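Local coordinates for protein TudS (Uncultured bacterium, PDB 6Z96) that removes sulfur from thiouracil without net redox chemistry, using a [4Fe-4S] cluster that probably takes up the sulfur as a [4Fe-5S] intermediate, at residues 73-87 / 123-135. Residues are numbered along the deposited sequence; the frame is centred on the assembly and turned at random. Where two conformers were deposited one is given.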
loop_
_atom_site.group_PDB
_atom_site.type_symbol
_atom_site.label_atom_id
_atom_site.label_comp_id
_atom_site.label_asym_id
_atom_site.label_seq_id
_atom_site.Cartn_x
_atom_site.Cartn_y
_atom_site.Cartn_z
ATOM N N THR A 73 -8.886 12.020 6.669
ATOM C CA THR A 73 -9.466 10.675 6.641
ATOM C C THR A 73 -10.299 10.483 5.383
ATOM O O THR A 73 -10.290 9.403 4.811
ATOM C CB THR A 73 -10.384 10.430 7.849
ATOM O OG1 THR A 73 -9.767 10.925 9.050
ATOM C CG2 THR A 73 -10.684 8.951 8.033
ATOM N N ALA A 74 -11.011 11.532 4.920
ATOM C CA ALA A 74 -11.849 11.374 3.727
ATOM C C ALA A 74 -11.045 10.876 2.510
ATOM O O ALA A 74 -11.478 9.976 1.784
ATOM C CB ALA A 74 -12.546 12.686 3.391
ATOM N N GLU A 75 -9.862 11.452 2.315
ATOM C CA GLU A 75 -9.020 11.089 1.182
ATOM C C GLU A 75 -8.394 9.719 1.383
ATOM O O GLU A 75 -8.299 8.943 0.443
ATOM C CB GLU A 75 -7.931 12.158 1.013
ATOM C CG GLU A 75 -8.506 13.496 0.540
ATOM C CD GLU A 75 -9.176 14.382 1.584
ATOM O OE1 GLU A 75 -8.996 14.134 2.799
ATOM O OE2 GLU A 75 -9.914 15.316 1.184
ATOM N N PHE A 76 -7.988 9.412 2.616
ATOM C CA PHE A 76 -7.411 8.092 2.903
ATOM C C PHE A 76 -8.457 6.997 2.675
ATOM O O PHE A 76 -8.135 5.950 2.122
ATOM C CB PHE A 76 -6.907 8.022 4.351
ATOM C CG PHE A 76 -5.488 8.503 4.478
ATOM C CD1 PHE A 76 -5.175 9.835 4.278
ATOM C CD2 PHE A 76 -4.463 7.616 4.758
ATOM C CE1 PHE A 76 -3.860 10.275 4.364
ATOM C CE2 PHE A 76 -3.149 8.060 4.854
ATOM C CZ PHE A 76 -2.859 9.384 4.658
ATOM N N ASP A 77 -9.707 7.243 3.107
ATOM C CA ASP A 77 -10.768 6.232 2.951
ATOM C C ASP A 77 -11.153 6.077 1.487
ATOM O O ASP A 77 -11.388 4.961 1.026
ATOM C CB ASP A 77 -11.994 6.616 3.789
ATOM C CG ASP A 77 -11.796 6.485 5.296
ATOM O OD1 ASP A 77 -10.783 5.878 5.719
ATOM O OD2 ASP A 77 -12.668 6.983 6.061
ATOM N N ARG A 78 -11.169 7.180 0.718
ATOM C CA ARG A 78 -11.433 7.099 -0.715
ATOM C C ARG A 78 -10.364 6.269 -1.405
ATOM O O ARG A 78 -10.685 5.411 -2.225
ATOM C CB ARG A 78 -11.499 8.517 -1.321
ATOM C CG ARG A 78 -11.588 8.464 -2.864
ATOM C CD ARG A 78 -11.749 9.845 -3.496
ATOM N NE ARG A 78 -13.172 10.148 -3.622
ATOM C CZ ARG A 78 -13.657 11.220 -4.247
ATOM N NH1 ARG A 78 -12.835 12.107 -4.795
ATOM N NH2 ARG A 78 -14.967 11.406 -4.335
ATOM N N GLY A 79 -9.096 6.539 -1.094
ATOM C CA GLY A 79 -8.008 5.793 -1.722
ATOM C C GLY A 79 -8.058 4.307 -1.375
ATOM O O GLY A 79 -7.817 3.453 -2.238
ATOM N N ALA A 80 -8.420 3.981 -0.114
ATOM C CA ALA A 80 -8.538 2.553 0.267
ATOM C C ALA A 80 -9.657 1.887 -0.530
ATOM O O ALA A 80 -9.476 0.772 -1.038
ATOM C CB ALA A 80 -8.816 2.421 1.762
ATOM N N GLU A 81 -10.806 2.566 -0.659
ATOM C CA GLU A 81 -11.924 1.990 -1.414
ATOM C C GLU A 81 -11.583 1.827 -2.870
ATOM O O GLU A 81 -11.994 0.836 -3.492
ATOM C CB GLU A 81 -13.150 2.864 -1.229
ATOM C CG GLU A 81 -14.400 2.302 -1.887
ATOM C CD GLU A 81 -14.989 1.018 -1.324
ATOM O OE1 GLU A 81 -15.687 0.328 -2.098
ATOM O OE2 GLU A 81 -14.761 0.695 -0.133
ATOM N N LEU A 82 -10.806 2.771 -3.438
ATOM C CA LEU A 82 -10.402 2.652 -4.842
ATOM C C LEU A 82 -9.406 1.494 -5.018
ATOM O O LEU A 82 -9.437 0.806 -6.050
ATOM C CB LEU A 82 -9.810 3.967 -5.328
ATOM C CG LEU A 82 -10.859 5.037 -5.534
ATOM C CD1 LEU A 82 -10.193 6.391 -5.733
ATOM C CD2 LEU A 82 -11.761 4.697 -6.739
ATOM N N ALA A 83 -8.544 1.241 -4.018
ATOM C CA ALA A 83 -7.624 0.086 -4.099
ATOM C C ALA A 83 -8.441 -1.213 -4.120
ATOM O O ALA A 83 -8.194 -2.090 -4.942
ATOM C CB ALA A 83 -6.660 0.079 -2.916
ATOM N N LEU A 84 -9.453 -1.291 -3.261
ATOM C CA LEU A 84 -10.338 -2.461 -3.221
ATOM C C LEU A 84 -11.074 -2.609 -4.558
ATOM O O LEU A 84 -11.166 -3.715 -5.080
ATOM C CB LEU A 84 -11.348 -2.307 -2.071
ATOM C CG LEU A 84 -12.382 -3.424 -1.995
ATOM C CD1 LEU A 84 -11.717 -4.743 -1.682
ATOM C CD2 LEU A 84 -13.446 -3.122 -0.961
ATOM N N GLY A 85 -11.562 -1.498 -5.114
ATOM C CA GLY A 85 -12.269 -1.518 -6.394
ATOM C C GLY A 85 -11.410 -2.045 -7.517
ATOM O O GLY A 85 -11.903 -2.801 -8.363
ATOM N N LEU A 86 -10.117 -1.669 -7.535
ATOM C CA LEU A 86 -9.211 -2.155 -8.564
ATOM C C LEU A 86 -8.997 -3.665 -8.388
ATOM O O LEU A 86 -9.014 -4.413 -9.371
ATOM C CB LEU A 86 -7.875 -1.400 -8.483
ATOM C CG LEU A 86 -6.807 -1.845 -9.447
ATOM C CD1 LEU A 86 -7.229 -1.550 -10.866
ATOM C CD2 LEU A 86 -5.481 -1.173 -9.150
ATOM N N CYS A 87 -8.829 -4.114 -7.135
ATOM C CA CYS A 87 -8.652 -5.555 -6.875
ATOM C C CYS A 87 -9.879 -6.348 -7.298
ATOM O O CYS A 87 -9.724 -7.404 -7.904
ATOM C CB CYS A 87 -8.336 -5.807 -5.411
ATOM S SG CYS A 87 -6.694 -5.227 -4.916
ATOM N N GLY A 123 -2.105 0.233 7.957
ATOM C CA GLY A 123 -2.643 1.440 7.347
ATOM C C GLY A 123 -4.087 1.223 6.918
ATOM O O GLY A 123 -4.594 0.103 6.927
ATOM N N LYS A 124 -4.754 2.304 6.514
ATOM C CA LYS A 124 -6.168 2.226 6.106
ATOM C C LYS A 124 -6.441 1.342 4.904
ATOM O O LYS A 124 -7.463 0.656 4.883
ATOM C CB LYS A 124 -6.679 3.624 5.779
ATOM C CG LYS A 124 -6.824 4.481 7.014
ATOM C CD LYS A 124 -8.233 4.255 7.539
ATOM C CE LYS A 124 -8.812 5.425 8.247
ATOM N NZ LYS A 124 -10.278 5.204 8.514
ATOM N N THR A 125 -5.553 1.350 3.897
ATOM C CA THR A 125 -5.760 0.544 2.713
ATOM C C THR A 125 -5.518 -0.921 3.053
ATOM O O THR A 125 -6.352 -1.761 2.712
ATOM C CB THR A 125 -4.871 1.041 1.580
ATOM O OG1 THR A 125 -5.344 2.345 1.187
ATOM C CG2 THR A 125 -4.951 0.127 0.341
ATOM N N THR A 126 -4.422 -1.223 3.762
ATOM C CA THR A 126 -4.175 -2.603 4.193
ATOM C C THR A 126 -5.343 -3.174 4.995
ATOM O O THR A 126 -5.806 -4.283 4.708
ATOM C CB THR A 126 -2.928 -2.628 5.043
ATOM O OG1 THR A 126 -1.840 -2.265 4.201
ATOM C CG2 THR A 126 -2.694 -4.026 5.689
ATOM N N ALA A 127 -5.871 -2.387 5.938
ATOM C CA ALA A 127 -6.995 -2.866 6.758
ATOM C C ALA A 127 -8.209 -3.216 5.910
ATOM O O ALA A 127 -8.828 -4.268 6.140
ATOM C CB ALA A 127 -7.360 -1.808 7.796
ATOM N N LEU A 128 -8.546 -2.365 4.925
ATOM C CA LEU A 128 -9.725 -2.611 4.104
ATOM C C LEU A 128 -9.511 -3.815 3.213
ATOM O O LEU A 128 -10.393 -4.677 3.105
ATOM C CB LEU A 128 -10.094 -1.361 3.286
ATOM C CG LEU A 128 -11.355 -1.523 2.448
ATOM C CD1 LEU A 128 -12.570 -1.682 3.350
ATOM C CD2 LEU A 128 -11.569 -0.322 1.559
ATOM N N LEU A 129 -8.320 -3.933 2.597
ATOM C CA LEU A 129 -8.056 -5.086 1.726
ATOM C C LEU A 129 -8.101 -6.388 2.519
ATOM O O LEU A 129 -8.727 -7.350 2.055
ATOM C CB LEU A 129 -6.692 -4.953 1.029
ATOM C CG LEU A 129 -6.551 -3.725 0.112
ATOM C CD1 LEU A 129 -5.191 -3.724 -0.566
ATOM C CD2 LEU A 129 -7.640 -3.716 -0.971
ATOM N N ARG A 130 -7.497 -6.406 3.719
ATOM C CA ARG A 130 -7.511 -7.633 4.548
ATOM C C ARG A 130 -8.939 -8.015 4.955
ATOM O O ARG A 130 -9.271 -9.198 4.975
ATOM C CB ARG A 130 -6.616 -7.466 5.782
ATOM C CG ARG A 130 -5.145 -7.579 5.398
ATOM C CD ARG A 130 -4.231 -7.430 6.601
ATOM N NE ARG A 130 -2.867 -7.838 6.265
ATOM C CZ ARG A 130 -1.787 -7.468 6.945
ATOM N NH1 ARG A 130 -1.899 -6.651 7.990
ATOM N NH2 ARG A 130 -0.582 -7.879 6.563
ATOM N N ARG A 131 -9.779 -7.019 5.259
ATOM C CA ARG A 131 -11.195 -7.207 5.623
ATOM C C ARG A 131 -12.001 -7.842 4.478
ATOM O O ARG A 131 -13.044 -8.474 4.719
ATOM C CB ARG A 131 -11.745 -5.827 5.977
ATOM C CG ARG A 131 -13.173 -5.691 6.300
ATOM C CD ARG A 131 -13.395 -4.318 6.953
ATOM N NE ARG A 131 -14.825 -4.029 6.958
ATOM C CZ ARG A 131 -15.661 -4.413 7.917
ATOM N NH1 ARG A 131 -15.209 -5.073 8.977
ATOM N NH2 ARG A 131 -16.953 -4.134 7.827
ATOM N N HIS A 132 -11.551 -7.655 3.236
ATOM C CA HIS A 132 -12.186 -8.226 2.062
ATOM C C HIS A 132 -11.446 -9.448 1.500
ATOM O O HIS A 132 -11.652 -9.816 0.348
ATOM C CB HIS A 132 -12.413 -7.145 0.999
ATOM C CG HIS A 132 -13.479 -6.161 1.380
ATOM N ND1 HIS A 132 -14.777 -6.279 0.888
ATOM C CD2 HIS A 132 -13.433 -5.116 2.234
ATOM C CE1 HIS A 132 -15.465 -5.299 1.447
ATOM N NE2 HIS A 132 -14.708 -4.572 2.269
ATOM N N GLY A 133 -10.600 -10.078 2.302
ATOM C CA GLY A 133 -9.944 -11.321 1.919
ATOM C C GLY A 133 -8.695 -11.243 1.068
ATOM O O GLY A 133 -8.242 -12.261 0.536
ATOM N N ILE A 134 -8.160 -10.026 0.876
ATOM C CA ILE A 134 -6.954 -9.857 0.077
ATOM C C ILE A 134 -5.764 -9.945 1.007
ATOM O O ILE A 134 -5.760 -9.314 2.074
ATOM C CB ILE A 134 -7.044 -8.505 -0.673
ATOM C CG1 ILE A 134 -8.182 -8.588 -1.721
ATOM C CG2 ILE A 134 -5.710 -8.116 -1.313
ATOM C CD1 ILE A 134 -8.777 -7.266 -2.098
ATOM N N GLN A 135 -4.766 -10.772 0.645
ATOM C CA GLN A 135 -3.590 -10.918 1.490
ATOM C C GLN A 135 -2.629 -9.772 1.178
ATOM O O GLN A 135 -2.319 -9.533 0.012
ATOM C CB GLN A 135 -2.893 -12.248 1.214
ATOM C CG GLN A 135 -3.763 -13.438 1.598
ATOM C CD GLN A 135 -3.005 -14.711 1.326
ATOM O OE1 GLN A 135 -3.382 -15.528 0.474
ATOM N NE2 GLN A 135 -1.899 -14.879 2.023
HETATM O O HOH W 1 -5.489 4.780 2.625
#
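The imidazole of His132 carries Leu84 on one face: methyl CD2 sits 3.6 Å from the ring centroid and 4° off its normal, a CH-pi contact, while Leu128 O lies in plane at the ring edge. With CG of Leu84 anti to the backbone N (chi1 176°), the branched end swings over to the 123-135 segment, and the other methyl, CD1, touches His132 CB and Ile134 CD1. The latter atom also packs on Cys87 CB at 3.6 Å. Further back, Leu128 CD2 rests on Ala80 O at 3.5 Å, and Leu129 CD2 on the CA of Leu84. Small Ala80 brings the backbones closest, its CA 4.2 Å from that of Thr125; a water joins Thr125 OG1 to Phe76 O. At the polar end Lys124, bent at chi2, places NZ 2.9 Å from Asp77 OD1, a salt bridge on the syn lone pair, and also bonds Glu62 O. Cutting Lys124 back to an alanine is likely to leave the Asp77 carboxylate without this counter-charge and Glu62 O without its donor, and to uncover the methyl of Thr73. Helix 124-131 ends in a Schellman motif, Gly133 being C-prime, which turns the chain so that Ile134 faces Cys87. The whole is an alpha-alpha packing at -39°, joining two helices of the alpha/beta fold beside its parallel sheet, with Phe76 near the iron-sulfur cluster.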